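Diguanylate cyclase/phosphodiesterase-domain containing protein (Thermotoga maritima MSB8, PDB 6KHU) is a putative diguanylate cyclase of the GGDEF family, whose active members make cyclic di-GMP from two GTP molecules, although its own activity is only inferred. Local coordinates at residues Arg5-Asp10 against Leu63-Arg68; Thr28-Phe33 against Glu114-Leu119; Lys53-Cys58 against Phe74-Ile79; Ala108-Pro113 against Ile123-Lys128. One frame throughout, in Å; residues are numbered along the deposited sequence.

Contact 1: Arg5-Asp10 against Leu63-Arg68; sequences RVYAKD and LDSVGR
Tyr7 pairs with Gly67 in a short parallel bridge, and its side chain reaches back along the neighbouring strand to Ser65. Tyr7 N gives a nearly straight hydrogen bond to Val66 O (2.9 Å, 176°). Arg68 N donates to Tyr7 O at 2.8 Å. CB of Tyr7 lies 3.7 Å from Val66 O. CG stands beside the backbone N (chi1 -59°), and from there the ring passes Val66 O. Tyr7 CD2 is 3.4 Å from Val66 O, and CE2 of the same ring is 3.6 Å from Ser65 CB. CG of Arg5 covers one ring face near the rim. At the tip, Tyr7 OH accepts a bond from Arg5 NH1 (3.1 Å) in the guanidinium plane. Tyr7 OH also meets a water at 2.7 Å, and that water donates to Ser65 OG. Ser65 OG in turn donates to Leu63 O. A leucine at Tyr7 would probably leave this water and Arg5 NH1 without their hydroxyl partner. Strand 7-8 forms one edge of the sheet and runs into helix 9-26, with Ala8 as N-cap. Tyr7 meets His11 edge-to-face and touches Phe12 and Leu15 of that helix, while Val66 touches helix 41-57.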
# COMPACT_ATOMS: atom_id res chain seq x y z
N ARG A 5 2.32 -1.80 -13.92
CA ARG A 5 1.26 -2.74 -13.57
C ARG A 5 0.66 -2.44 -12.19
O ARG A 5 1.39 -2.26 -11.21
CB ARG A 5 1.79 -4.16 -13.61
CG ARG A 5 0.69 -5.18 -13.60
CD ARG A 5 1.17 -6.62 -13.70
NE ARG A 5 2.10 -6.83 -14.81
CZ ARG A 5 3.28 -7.41 -14.68
NH1 ARG A 5 3.68 -7.84 -13.48
NH2 ARG A 5 4.07 -7.57 -15.74
N VAL A 6 -0.67 -2.41 -12.13
CA VAL A 6 -1.43 -2.31 -10.89
C VAL A 6 -2.37 -3.51 -10.83
O VAL A 6 -3.12 -3.75 -11.79
CB VAL A 6 -2.24 -0.99 -10.80
CG1 VAL A 6 -3.22 -1.03 -9.62
CG2 VAL A 6 -1.32 0.22 -10.70
N TYR A 7 -2.37 -4.22 -9.72
CA TYR A 7 -3.09 -5.48 -9.60
C TYR A 7 -4.51 -5.29 -9.05
O TYR A 7 -4.74 -4.49 -8.14
CB TYR A 7 -2.32 -6.46 -8.70
CG TYR A 7 -0.91 -6.78 -9.20
CD1 TYR A 7 -0.71 -7.70 -10.22
CD2 TYR A 7 0.20 -6.16 -8.64
CE1 TYR A 7 0.57 -8.00 -10.67
CE2 TYR A 7 1.47 -6.45 -9.08
CZ TYR A 7 1.65 -7.36 -10.09
OH TYR A 7 2.92 -7.62 -10.52
N ALA A 8 -5.45 -6.05 -9.62
CA ALA A 8 -6.79 -6.13 -9.05
C ALA A 8 -6.73 -6.70 -7.64
O ALA A 8 -5.76 -7.37 -7.25
CB ALA A 8 -7.69 -7.02 -9.92
N LYS A 9 -7.80 -6.47 -6.87
CA LYS A 9 -7.80 -6.80 -5.45
C LYS A 9 -7.36 -8.24 -5.18
O LYS A 9 -6.43 -8.48 -4.39
CB LYS A 9 -9.19 -6.57 -4.86
CG LYS A 9 -9.27 -6.89 -3.37
CD LYS A 9 -10.73 -6.91 -2.90
CE LYS A 9 -10.83 -6.90 -1.38
NZ LYS A 9 -12.24 -7.03 -0.97
N ASP A 10 -8.03 -9.21 -5.81
CA ASP A 10 -7.75 -10.60 -5.48
C ASP A 10 -6.39 -11.04 -6.01
O ASP A 10 -5.70 -11.83 -5.36
CB ASP A 10 -8.85 -11.51 -6.03
CG ASP A 10 -10.15 -11.38 -5.24
OD1 ASP A 10 -10.17 -10.62 -4.25
OD2 ASP A 10 -11.14 -12.04 -5.61
N LEU A 63 8.95 -7.70 -6.95
CA LEU A 63 7.94 -8.32 -6.09
C LEU A 63 7.06 -7.28 -5.38
O LEU A 63 5.90 -7.57 -5.07
CB LEU A 63 8.63 -9.21 -5.05
CG LEU A 63 8.58 -10.74 -5.10
CD1 LEU A 63 8.21 -11.31 -6.44
CD2 LEU A 63 9.92 -11.32 -4.60
N ASP A 64 7.60 -6.09 -5.10
CA ASP A 64 6.77 -5.03 -4.51
C ASP A 64 5.57 -4.76 -5.42
O ASP A 64 5.69 -4.76 -6.65
CB ASP A 64 7.59 -3.75 -4.34
CG ASP A 64 8.77 -3.91 -3.40
OD1 ASP A 64 8.78 -4.82 -2.54
OD2 ASP A 64 9.69 -3.08 -3.50
N SER A 65 4.40 -4.55 -4.82
CA SER A 65 3.18 -4.53 -5.62
C SER A 65 2.19 -3.48 -5.12
O SER A 65 2.06 -3.22 -3.92
CB SER A 65 2.47 -5.91 -5.63
OG SER A 65 3.38 -6.97 -5.85
N VAL A 66 1.45 -2.93 -6.08
CA VAL A 66 0.36 -1.99 -5.85
C VAL A 66 -0.93 -2.65 -6.31
O VAL A 66 -0.99 -3.21 -7.42
CB VAL A 66 0.58 -0.67 -6.62
CG1 VAL A 66 -0.55 0.31 -6.34
CG2 VAL A 66 1.93 -0.08 -6.29
N GLY A 67 -1.97 -2.53 -5.50
CA GLY A 67 -3.25 -3.12 -5.82
C GLY A 67 -4.39 -2.14 -5.68
O GLY A 67 -4.38 -1.25 -4.82
N ARG A 68 -5.39 -2.31 -6.55
CA ARG A 68 -6.67 -1.62 -6.43
C ARG A 68 -7.49 -2.40 -5.41
O ARG A 68 -8.14 -3.39 -5.75
CB ARG A 68 -7.38 -1.52 -7.78
CG ARG A 68 -8.71 -0.74 -7.77
CD ARG A 68 -9.55 -1.10 -9.00
NE ARG A 68 -10.74 -0.25 -9.19
CZ ARG A 68 -11.98 -0.58 -8.82
NH1 ARG A 68 -12.21 -1.73 -8.20
NH2 ARG A 68 -12.98 0.27 -9.04
O HOH W 1 2.25 -3.10 -8.76
O HOH W 2 4.60 -7.29 -8.49

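Contact 2: Thr28-Phe33 against Glu114-Leu119; sequences TPYTIF and EDFMDL. With ZN (zinc ion), chain B.
Tyr30 and Ile32 of strand 30-37 meet Phe116 and Leu119 in a small buried cluster. The hydroxyl of Tyr30 comes up to the edge of the Phe116 ring, near its plane. Tyr30 OH is 3.6 Å from Phe116 CZ and 3.7 Å from Phe116 CE2, and the two side chains cross at about a right angle. Phe116 CZ also touches Ile32 CD1 at 4.0 Å. Leu119 CD1 touches both strand residues, 3.6 Å from Ile32 CD1 and 3.8 Å from Tyr30 OH.

The torsion of Phe116 and several neighbours set these groups in place. Phe116 CG sits between its backbone N and carbonyl carbon (chi1 75°), a crowded position that turns the ring in toward the strand. The backbone N of Asp118 lies in plane at another edge of this ring. Tyr30 OH is hydrogen-bonded to His20 ND1, so the buried hydroxyl has a polar partner on helix 9-26. The Tyr30 ring also meets that of Tyr112 on the adjoining strand.

Further out, Asp118 does two jobs. Its OD1 accepts from Lys121 N and caps the start of helix 119-130. Its OD2 binds a zinc ion at 1.9 Å, and a water lies 2.3 Å from that zinc. The cluster is thus the apolar inner side of an N-capped entry into the last helix. It joins the strand 105-112 to helix 119-130 connection to the sheet of this GGDEF-family alpha/beta fold.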
# COMPACT_ATOMS: atom_id res chain seq x y z
N THR A 28 12.51 -12.14 6.93
CA THR A 28 12.67 -10.81 6.38
C THR A 28 11.40 -10.00 6.57
O THR A 28 10.29 -10.53 6.38
CB THR A 28 13.01 -10.88 4.88
OG1 THR A 28 11.91 -11.46 4.18
CG2 THR A 28 14.26 -11.71 4.65
N PRO A 29 11.50 -8.73 6.93
CA PRO A 29 10.30 -7.93 7.16
C PRO A 29 9.75 -7.39 5.85
O PRO A 29 10.44 -7.36 4.82
CB PRO A 29 10.80 -6.80 8.06
CG PRO A 29 12.23 -6.60 7.60
CD PRO A 29 12.74 -7.94 7.09
N TYR A 30 8.48 -6.98 5.90
CA TYR A 30 7.86 -6.21 4.83
C TYR A 30 6.76 -5.36 5.44
O TYR A 30 6.34 -5.58 6.57
CB TYR A 30 7.30 -7.12 3.71
CG TYR A 30 6.06 -7.88 4.12
CD1 TYR A 30 6.16 -9.05 4.86
CD2 TYR A 30 4.79 -7.42 3.78
CE1 TYR A 30 5.03 -9.75 5.25
CE2 TYR A 30 3.64 -8.11 4.18
CZ TYR A 30 3.77 -9.29 4.90
OH TYR A 30 2.66 -9.99 5.29
N THR A 31 6.29 -4.37 4.67
CA THR A 31 5.29 -3.44 5.18
C THR A 31 4.17 -3.27 4.17
O THR A 31 4.42 -3.20 2.96
CB THR A 31 5.95 -2.09 5.51
OG1 THR A 31 6.92 -2.30 6.56
CG2 THR A 31 4.92 -1.09 6.01
N ILE A 32 2.94 -3.24 4.68
CA ILE A 32 1.73 -3.02 3.89
C ILE A 32 1.24 -1.61 4.15
O ILE A 32 1.11 -1.19 5.30
CB ILE A 32 0.63 -4.04 4.24
CG1 ILE A 32 1.13 -5.48 4.05
CG2 ILE A 32 -0.62 -3.79 3.41
CD1 ILE A 32 0.19 -6.53 4.61
N PHE A 33 0.94 -0.87 3.08
CA PHE A 33 0.36 0.46 3.18
C PHE A 33 -1.02 0.44 2.54
O PHE A 33 -1.20 -0.16 1.47
CB PHE A 33 1.23 1.55 2.48
CG PHE A 33 2.63 1.69 3.04
CD1 PHE A 33 3.63 0.80 2.68
CD2 PHE A 33 2.96 2.74 3.87
CE1 PHE A 33 4.91 0.93 3.16
CE2 PHE A 33 4.25 2.87 4.37
CZ PHE A 33 5.22 1.96 4.01
N GLU A 114 6.74 -6.94 13.30
CA GLU A 114 6.64 -6.23 14.58
C GLU A 114 5.22 -5.77 14.87
O GLU A 114 4.79 -5.78 16.02
CB GLU A 114 7.61 -5.04 14.59
CG GLU A 114 9.04 -5.42 14.94
CD GLU A 114 9.71 -4.46 15.92
OE1 GLU A 114 10.07 -3.34 15.50
OE2 GLU A 114 9.87 -4.83 17.11
N ASP A 115 4.48 -5.35 13.84
CA ASP A 115 3.10 -4.95 14.06
C ASP A 115 2.15 -6.14 14.05
O ASP A 115 1.09 -6.07 14.67
CB ASP A 115 2.65 -3.94 12.99
CG ASP A 115 3.35 -2.60 13.09
OD1 ASP A 115 3.80 -2.22 14.21
OD2 ASP A 115 3.45 -1.91 12.06
N PHE A 116 2.49 -7.23 13.36
CA PHE A 116 1.56 -8.33 13.16
C PHE A 116 2.30 -9.55 12.65
O PHE A 116 3.38 -9.44 12.08
CB PHE A 116 0.44 -7.96 12.16
CG PHE A 116 0.88 -7.96 10.70
CD1 PHE A 116 1.43 -6.81 10.13
CD2 PHE A 116 0.72 -9.08 9.91
CE1 PHE A 116 1.82 -6.78 8.80
CE2 PHE A 116 1.12 -9.08 8.57
CZ PHE A 116 1.67 -7.92 8.00
N MSE A 117 1.66 -10.70 12.81
CA MSE A 117 2.12 -11.90 12.14
C MSE A 117 0.96 -12.66 11.53
O MSE A 117 1.14 -13.60 10.75
CB MSE A 117 2.89 -12.76 13.12
CG MSE A 117 4.30 -12.24 13.27
SE MSE A 117 5.22 -13.16 14.67
CE MSE A 117 5.87 -14.67 13.57
N ASP A 118 -0.25 -12.21 11.87
CA ASP A 118 -1.49 -12.75 11.31
C ASP A 118 -1.94 -11.81 10.19
O ASP A 118 -2.39 -10.69 10.46
CB ASP A 118 -2.53 -12.87 12.43
CG ASP A 118 -3.88 -13.40 11.96
OD1 ASP A 118 -4.34 -13.02 10.88
OD2 ASP A 118 -4.53 -14.16 12.73
N LEU A 119 -1.85 -12.28 8.94
CA LEU A 119 -2.08 -11.39 7.80
C LEU A 119 -3.54 -10.95 7.70
O LEU A 119 -3.82 -9.78 7.41
CB LEU A 119 -1.63 -12.06 6.50
CG LEU A 119 -1.84 -11.22 5.22
CD1 LEU A 119 -1.09 -9.88 5.26
CD2 LEU A 119 -1.45 -12.02 3.98
ZN ZN B . -6.36 -14.58 12.21
O HOH W 3 -7.60 -12.76 12.76

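Contact 3: Lys53-Cys58 against Phe74-Ile79; sequences KILKEC and FALFVI. With ZN (zinc ion), chain C.
Leu55 and Cys58 pack on Phe74, Leu76 and Val78 in a helix-on-sheet core of the GGDEF-family alpha/beta fold. The three strand residues alternate along strand 73-79, and all send their side chains to the face that helix 41-57 covers. Leu55 forks over two of them. With CG anti to the carbonyl carbon (chi1 -66°), the branch is directed at the sheet, one methyl to Phe74 and one to Leu76. Leu55 CD1 presses on Phe74 CB at 3.4 Å, a tight fit, and lies obliquely to the Phe74 ring. Leu55 CD2 meets Leu76 CD2 at 4.0 Å.

Leu76 reaches between Leu55 and Cys58. Its CD2 also touches Cys58 CB at 3.8 Å and lies close to the sulfur. Its other methyl, CD1, is 3.9 Å from Leu55 O. That carbonyl oxygen accepts a hydrogen bond from Cys58 N at 3.0 Å, which helps hold Cys58 beside Leu76. At the far end of the row, Val78 CG1 is 3.9 Å from Cys58 O.

Glu57 points elsewhere. Its extended chain carries OE1 to a zinc ion at 2.0 Å, and NE2 of His96 binds the same ion. The metal therefore links helix 41-57 to helix 86-100. Ile93 of helix 86-100 also touches Leu55 and Cys58. Strand 73-79 runs between strands 65-68 and 30-37, antiparallel to both. On its other face, Ala75 and Phe77 meet helix 9-26, so helices cover the strand from both sides.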
# COMPACT_ATOMS: atom_id res chain seq x y z
N LYS A 53 0.10 6.26 -9.34
CA LYS A 53 1.48 6.52 -9.76
C LYS A 53 2.38 6.75 -8.55
O LYS A 53 3.54 6.30 -8.55
CB LYS A 53 1.52 7.73 -10.69
CG LYS A 53 1.47 7.39 -12.17
CD LYS A 53 0.84 8.54 -12.95
CE LYS A 53 1.55 8.78 -14.25
NZ LYS A 53 1.76 10.24 -14.45
N ILE A 54 1.88 7.44 -7.53
CA ILE A 54 2.68 7.75 -6.35
C ILE A 54 3.10 6.46 -5.65
O ILE A 54 4.27 6.29 -5.27
CB ILE A 54 1.91 8.68 -5.40
CG1 ILE A 54 1.84 10.11 -5.96
CG2 ILE A 54 2.53 8.64 -4.00
CD1 ILE A 54 0.86 11.00 -5.20
N LEU A 55 2.16 5.54 -5.47
CA LEU A 55 2.48 4.26 -4.83
C LEU A 55 3.38 3.42 -5.71
O LEU A 55 4.24 2.69 -5.20
CB LEU A 55 1.20 3.50 -4.49
CG LEU A 55 0.35 4.20 -3.44
CD1 LEU A 55 -0.98 3.52 -3.33
CD2 LEU A 55 1.07 4.23 -2.10
N LYS A 56 3.18 3.47 -7.03
CA LYS A 56 4.11 2.79 -7.94
C LYS A 56 5.53 3.28 -7.74
O LYS A 56 6.49 2.50 -7.90
CB LYS A 56 3.69 3.02 -9.39
CG LYS A 56 2.68 2.02 -9.93
CD LYS A 56 3.12 0.57 -9.70
CE LYS A 56 4.38 0.21 -10.48
NZ LYS A 56 4.45 -1.27 -10.75
N GLU A 57 5.70 4.55 -7.38
CA GLU A 57 7.04 5.09 -7.14
C GLU A 57 7.74 4.41 -5.98
O GLU A 57 8.98 4.34 -5.96
CB GLU A 57 6.95 6.60 -6.88
CG GLU A 57 8.26 7.32 -7.09
CD GLU A 57 8.17 8.80 -6.83
OE1 GLU A 57 9.17 9.37 -6.35
OE2 GLU A 57 7.10 9.40 -7.11
N CYS A 58 6.98 3.91 -4.99
CA CYS A 58 7.58 3.22 -3.85
C CYS A 58 8.11 1.83 -4.19
O CYS A 58 8.82 1.24 -3.37
CB CYS A 58 6.56 3.05 -2.73
SG CYS A 58 5.80 4.57 -2.17
N PHE A 74 -6.25 2.10 -2.40
CA PHE A 74 -5.11 1.35 -2.91
C PHE A 74 -4.40 0.64 -1.77
O PHE A 74 -4.43 1.08 -0.62
CB PHE A 74 -4.09 2.26 -3.60
CG PHE A 74 -4.52 2.74 -4.95
CD1 PHE A 74 -4.35 1.94 -6.07
CD2 PHE A 74 -5.05 4.01 -5.11
CE1 PHE A 74 -4.72 2.40 -7.34
CE2 PHE A 74 -5.43 4.49 -6.37
CZ PHE A 74 -5.26 3.67 -7.48
N ALA A 75 -3.74 -0.46 -2.11
CA ALA A 75 -2.83 -1.12 -1.19
C ALA A 75 -1.46 -1.26 -1.85
O ALA A 75 -1.33 -1.24 -3.08
CB ALA A 75 -3.36 -2.48 -0.73
N LEU A 76 -0.44 -1.37 -1.01
CA LEU A 76 0.94 -1.50 -1.43
C LEU A 76 1.66 -2.36 -0.40
O LEU A 76 1.44 -2.20 0.81
CB LEU A 76 1.63 -0.13 -1.53
CG LEU A 76 3.16 -0.07 -1.53
CD1 LEU A 76 3.71 -0.42 -2.93
CD2 LEU A 76 3.64 1.33 -1.10
N PHE A 77 2.50 -3.27 -0.88
CA PHE A 77 3.47 -3.86 0.04
C PHE A 77 4.87 -3.74 -0.54
O PHE A 77 5.06 -3.82 -1.75
CB PHE A 77 3.12 -5.33 0.41
CG PHE A 77 3.19 -6.33 -0.73
CD1 PHE A 77 4.39 -6.91 -1.10
CD2 PHE A 77 2.02 -6.74 -1.37
CE1 PHE A 77 4.44 -7.85 -2.11
CE2 PHE A 77 2.06 -7.69 -2.39
CZ PHE A 77 3.27 -8.25 -2.76
N VAL A 78 5.84 -3.52 0.36
CA VAL A 78 7.23 -3.26 0.02
C VAL A 78 8.09 -4.21 0.86
O VAL A 78 8.07 -4.16 2.10
CB VAL A 78 7.62 -1.79 0.26
CG1 VAL A 78 6.90 -0.87 -0.73
CG2 VAL A 78 7.26 -1.35 1.67
N ILE A 79 8.83 -5.09 0.20
CA ILE A 79 9.57 -6.10 0.94
C ILE A 79 10.84 -5.48 1.50
O ILE A 79 11.40 -4.52 0.96
CB ILE A 79 9.87 -7.32 0.05
CG1 ILE A 79 10.97 -6.98 -0.95
CG2 ILE A 79 8.59 -7.81 -0.68
CD1 ILE A 79 12.33 -7.51 -0.54
ZN ZN C . 8.80 11.36 -6.28

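Contact 4: Ala108-Pro113 against Ile123-Lys128; sequences AYKSYP and ILDLEK
Ala108 and Lys110 of strand 105-112 lie against Asp125 and Leu126 of helix 119-130. This is a strand-loop-helix unit at the edge of the alpha/beta sheet. The helix returns nearly antiparallel to the strand, at 161°, and the short axes approach to 8.4 Å.

The apolar contacts centre on Leu126. Its CD2 is 4.0 Å from Ala108 CB and also rests on the backbone of Ala108 and Tyr109. Leu126 CG meets Lys110 CG at 3.7 Å, and these two side chains slide past each other in opposite directions. The chain of Lys110 bends at its second torsion (chi2 -81°) and then runs on straight. The bend brings Lys110 CE to 3.8 Å from Asp125 CB.

The polar contacts gather at the lysine tip. Lys110 NZ forms a long salt bridge to Asp125 OD2 at 3.9 Å. Lys121 NZ forms a second salt bridge to the same oxygen. An alanine in place of Lys110 would probably uncover part of Leu126 and leave Asp125 with one fewer positive charge nearby.

Tyr109 points away from helix 119-130 and its side chain touches helix 86-100, so the strand is flanked on both faces. A water bridges the long ion pair: it accepts from Lys110 NZ at 3.2 Å and donates to Asp125 OD2 at 2.6 Å.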
# COMPACT_ATOMS: atom_id res chain seq x y z
N ALA A 108 -2.44 4.45 6.22
CA ALA A 108 -2.06 3.63 7.37
C ALA A 108 -1.13 2.53 6.88
O ALA A 108 -1.11 2.19 5.70
CB ALA A 108 -3.30 3.04 8.06
N TYR A 109 -0.32 1.99 7.80
CA TYR A 109 0.58 0.91 7.44
C TYR A 109 0.73 -0.08 8.59
O TYR A 109 0.55 0.27 9.76
CB TYR A 109 1.97 1.43 6.99
CG TYR A 109 2.78 2.10 8.08
CD1 TYR A 109 3.54 1.35 8.96
CD2 TYR A 109 2.81 3.48 8.20
CE1 TYR A 109 4.30 1.95 9.95
CE2 TYR A 109 3.56 4.10 9.20
CZ TYR A 109 4.30 3.32 10.06
OH TYR A 109 5.05 3.92 11.05
N LYS A 110 1.07 -1.33 8.24
CA LYS A 110 1.35 -2.39 9.19
C LYS A 110 2.63 -3.09 8.74
O LYS A 110 2.73 -3.48 7.58
CB LYS A 110 0.21 -3.40 9.27
CG LYS A 110 -1.06 -2.87 9.90
CD LYS A 110 -0.97 -2.90 11.40
CE LYS A 110 -2.22 -2.30 12.04
NZ LYS A 110 -2.19 -2.49 13.52
N SER A 111 3.60 -3.22 9.64
CA SER A 111 4.87 -3.86 9.31
C SER A 111 4.91 -5.27 9.88
O SER A 111 4.54 -5.50 11.04
CB SER A 111 6.06 -3.05 9.85
OG SER A 111 6.09 -1.76 9.28
N TYR A 112 5.36 -6.21 9.07
CA TYR A 112 5.58 -7.57 9.53
C TYR A 112 7.06 -7.73 9.85
O TYR A 112 7.90 -7.29 9.08
CB TYR A 112 5.18 -8.58 8.44
CG TYR A 112 5.57 -10.02 8.77
CD1 TYR A 112 4.72 -10.82 9.52
CD2 TYR A 112 6.78 -10.57 8.32
CE1 TYR A 112 5.05 -12.13 9.84
CE2 TYR A 112 7.12 -11.91 8.63
CZ TYR A 112 6.24 -12.67 9.39
OH TYR A 112 6.53 -13.98 9.73
N PRO A 113 7.44 -8.37 10.96
CA PRO A 113 6.59 -9.03 11.98
C PRO A 113 6.26 -8.19 13.22
O PRO A 113 5.54 -8.69 14.09
CB PRO A 113 7.46 -10.22 12.40
CG PRO A 113 8.87 -9.66 12.32
CD PRO A 113 8.87 -8.69 11.16
N ILE A 123 -4.88 -7.03 7.68
CA ILE A 123 -5.71 -6.52 6.60
C ILE A 123 -6.99 -5.89 7.16
O ILE A 123 -7.37 -4.77 6.77
CB ILE A 123 -6.02 -7.63 5.59
CG1 ILE A 123 -4.76 -7.97 4.79
CG2 ILE A 123 -7.17 -7.23 4.64
CD1 ILE A 123 -4.31 -6.84 3.89
N LEU A 124 -7.67 -6.60 8.06
CA LEU A 124 -8.84 -6.03 8.73
C LEU A 124 -8.50 -4.73 9.43
O LEU A 124 -9.25 -3.75 9.33
CB LEU A 124 -9.41 -7.02 9.75
CG LEU A 124 -10.55 -7.96 9.37
CD1 LEU A 124 -10.98 -7.83 7.92
CD2 LEU A 124 -10.21 -9.40 9.71
N ASP A 125 -7.38 -4.70 10.15
CA ASP A 125 -6.99 -3.49 10.87
C ASP A 125 -6.72 -2.34 9.91
O ASP A 125 -7.05 -1.19 10.20
CB ASP A 125 -5.75 -3.77 11.71
CG ASP A 125 -6.05 -4.57 12.97
OD1 ASP A 125 -7.24 -4.76 13.28
OD2 ASP A 125 -5.09 -5.02 13.64
N LEU A 126 -6.09 -2.62 8.77
CA LEU A 126 -5.78 -1.55 7.82
C LEU A 126 -7.05 -0.96 7.24
O LEU A 126 -7.17 0.27 7.12
CB LEU A 126 -4.87 -2.07 6.71
CG LEU A 126 -3.39 -2.16 7.09
CD1 LEU A 126 -2.67 -3.20 6.24
CD2 LEU A 126 -2.71 -0.78 7.01
N GLU A 127 -8.01 -1.82 6.87
CA GLU A 127 -9.33 -1.37 6.43
C GLU A 127 -9.96 -0.39 7.43
O GLU A 127 -10.39 0.71 7.05
CB GLU A 127 -10.26 -2.58 6.26
CG GLU A 127 -10.02 -3.38 5.00
CD GLU A 127 -10.95 -4.57 4.87
OE1 GLU A 127 -11.79 -4.80 5.77
OE2 GLU A 127 -10.83 -5.29 3.86
N LYS A 128 -10.03 -0.78 8.70
CA LYS A 128 -10.61 0.09 9.72
C LYS A 128 -9.86 1.40 9.82
O LYS A 128 -10.48 2.46 9.99
CB LYS A 128 -10.63 -0.58 11.10
CG LYS A 128 -11.17 -2.01 11.20
CD LYS A 128 -12.31 -2.30 10.24
CE LYS A 128 -12.15 -3.71 9.64
NZ LYS A 128 -12.95 -3.93 8.41
O HOH W 4 -2.58 -5.66 13.22

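In the fold
From the N terminus, contacts 1, 2 and 3 open in turn before any of them closes. Contact 1 closes first, at 63-68, and joins edge strand 7-8 to the sheet. Contact 3 closes next, at 74-79, and ties helix 41-57 to strand 73-79. Contact 1 therefore crosses both contacts 2 and 3, while contact 3 is nested inside the long loop that contact 2 closes. Contact 4 opens at 108-113, before contact 2 closes at 114-119, so these two cross as well. It closes last, on helix 119-130, and is in series with contacts 1 and 3. Together the four reach across one sheet, from strand 7-8 to strand 105-112.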